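Local coordinates for Alpha/beta hydrolase fold protein (Sphaerobacter thermophilus, PDB 3R0V), which belongs to the alpha/beta hydrolase superfamily and is probably a hydrolase, with d-malate bound in its pocket, at residues Ala80-Ala85 and Leu109-Leu114. Sequence-based numbering, arbitrary orientation. Where two conformers were deposited one is given.
Sequences AIIDAA and LPITRL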
loop_
_atom_site.group_PDB
_atom_site.type_symbol
_atom_site.label_atom_id
_atom_site.label_comp_id
_atom_site.label_asym_id
_atom_site.label_seq_id
_atom_site.Cartn_x
_atom_site.Cartn_y
_atom_site.Cartn_z
ATOM N N ALA A 80 14.988 2.632 5.195
ATOM C CA ALA A 80 15.358 3.739 6.072
ATOM C C ALA A 80 14.357 3.905 7.202
ATOM O O ALA A 80 14.729 4.208 8.336
ATOM C CB ALA A 80 15.482 5.037 5.263
ATOM N N ILE A 81 13.083 3.713 6.899
ATOM C CA ILE A 81 12.040 3.822 7.914
ATOM C C ILE A 81 12.101 2.659 8.921
ATOM O O ILE A 81 11.893 2.858 10.122
ATOM C CB ILE A 81 10.642 3.929 7.243
ATOM C CG1 ILE A 81 10.555 5.262 6.475
ATOM C CG2 ILE A 81 9.527 3.793 8.273
ATOM C CD1 ILE A 81 10.690 6.488 7.343
ATOM N N ILE A 82 12.360 1.445 8.438
ATOM C CA ILE A 82 12.552 0.321 9.346
ATOM C C ILE A 82 13.763 0.597 10.257
ATOM O O ILE A 82 13.736 0.252 11.436
ATOM C CB ILE A 82 12.665 -1.017 8.587
ATOM C CG1 ILE A 82 11.325 -1.352 7.931
ATOM C CG2 ILE A 82 13.056 -2.169 9.548
ATOM C CD1 ILE A 82 11.414 -2.465 6.933
ATOM N N ASP A 83 14.809 1.227 9.726
ATOM C CA ASP A 83 15.928 1.658 10.572
ATOM C C ASP A 83 15.481 2.668 11.624
ATOM O O ASP A 83 15.869 2.557 12.794
ATOM C CB ASP A 83 17.096 2.186 9.741
ATOM C CG ASP A 83 18.007 1.080 9.256
ATOM O OD1 ASP A 83 18.138 0.054 9.968
ATOM O OD2 ASP A 83 18.586 1.228 8.161
ATOM N N ALA A 84 14.663 3.642 11.224
ATOM C CA ALA A 84 14.108 4.596 12.175
ATOM C C ALA A 84 13.303 3.884 13.265
ATOM O O ALA A 84 13.258 4.337 14.409
ATOM C CB ALA A 84 13.240 5.629 11.452
ATOM N N ALA A 85 12.667 2.775 12.899
ATOM C CA ALA A 85 11.889 1.977 13.843
ATOM C C ALA A 85 12.755 1.128 14.772
ATOM O O ALA A 85 12.233 0.494 15.705
ATOM C CB ALA A 85 10.920 1.085 13.086
ATOM N N LEU A 109 14.662 -7.214 3.146
ATOM C CA LEU A 109 14.608 -6.242 4.242
ATOM C C LEU A 109 14.247 -6.931 5.555
ATOM O O LEU A 109 13.571 -7.969 5.551
ATOM C CB LEU A 109 13.606 -5.123 3.967
ATOM C CG LEU A 109 13.937 -4.112 2.864
ATOM C CD1 LEU A 109 13.088 -2.864 3.030
ATOM C CD2 LEU A 109 15.403 -3.746 2.849
ATOM N N PRO A 110 14.678 -6.344 6.687
ATOM C CA PRO A 110 14.417 -6.952 7.999
ATOM C C PRO A 110 12.989 -6.729 8.485
ATOM O O PRO A 110 12.722 -6.006 9.452
ATOM C CB PRO A 110 15.449 -6.274 8.909
ATOM C CG PRO A 110 15.715 -4.959 8.265
ATOM C CD PRO A 110 15.604 -5.201 6.775
ATOM N N ILE A 111 12.066 -7.358 7.764
ATOM C CA ILE A 111 10.651 -7.401 8.113
ATOM C C ILE A 111 10.409 -8.728 8.831
ATOM O O ILE A 111 10.648 -9.804 8.260
ATOM C CB ILE A 111 9.780 -7.308 6.835
ATOM C CG1 ILE A 111 10.067 -5.983 6.114
ATOM C CG2 ILE A 111 8.303 -7.410 7.173
ATOM C CD1 ILE A 111 9.387 -5.825 4.759
ATOM N N THR A 112 9.954 -8.659 10.080
ATOM C CA THR A 112 9.874 -9.869 10.889
ATOM C C THR A 112 8.517 -10.575 10.796
ATOM O O THR A 112 8.454 -11.797 10.899
ATOM C CB THR A 112 10.239 -9.588 12.342
ATOM O OG1 THR A 112 9.433 -8.512 12.830
ATOM C CG2 THR A 112 11.709 -9.190 12.448
ATOM N N ARG A 113 7.445 -9.804 10.597
ATOM C CA ARG A 113 6.101 -10.323 10.337
ATOM C C ARG A 113 5.463 -9.374 9.335
ATOM O O ARG A 113 5.683 -8.174 9.412
ATOM C CB ARG A 113 5.257 -10.351 11.613
ATOM C CG ARG A 113 5.817 -11.242 12.719
ATOM C CD ARG A 113 4.880 -11.301 13.919
ATOM N NE ARG A 113 5.342 -12.269 14.910
ATOM C CZ ARG A 113 4.819 -13.481 15.064
ATOM N NH1 ARG A 113 3.800 -13.866 14.306
ATOM N NH2 ARG A 113 5.307 -14.304 15.984
ATOM N N LEU A 114 4.666 -9.905 8.410
ATOM C CA LEU A 114 4.099 -9.066 7.353
ATOM C C LEU A 114 2.601 -9.264 7.231
ATOM O O LEU A 114 2.153 -10.396 7.089
ATOM C CB LEU A 114 4.759 -9.412 6.019
ATOM C CG LEU A 114 4.203 -8.706 4.774
ATOM C CD1 LEU A 114 4.356 -7.187 4.870
ATOM C CD2 LEU A 114 4.881 -9.238 3.516
#
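Ile82 meets Leu109, Pro110 and Ile111 with the two arms of one branched side chain, and no hydrogen bond crosses between the segments. Its CD1 lies 3.9 Å from Ile111 CG1, the two side chains running at about a right angle, and reaches Leu109 CD1 more distantly at 4.3 Å. The other arm faces the proline: Ile82 CG2 stands 4.1 Å from Pro110 CG at the ring and 3.9 Å from the carbonyl Pro110 O. The first torsion of Ile82 (chi1 -67°) divides the work, since it sets CG2 anti to the backbone N and CG1 beside that N, while an extended chi2 of 167° carries CD1 out to the isoleucine and leucine. Nearest CA atoms are those of Ile82 and Pro110, 7.6 Å apart, and the 142 Å² buried in total marks a small interface.

In the alpha/beta hydrolase fold this joins the C-terminal part of helix 71-84 to the end of the link after helix 96-106 and the first residue of strand 111-117 of the central sheet, away from the d-malate pocket. Ala84 N to Ala80 O, 2.9 Å, is an i to i+4 helical bond. Pro110 centres an inverse gamma turn closed by Ile111 N to Leu109 O at 2.7 Å, which bends the chain as it enters the strand. Backbone bonding with Ala89 ties Pro110, and Thr112 just after the turn, to the start of the neighbouring parallel strand 89-94. Farther out, Leu109 and Ile111 both pack on Ala104 of helix 96-106, and Ile111 also touches Val91.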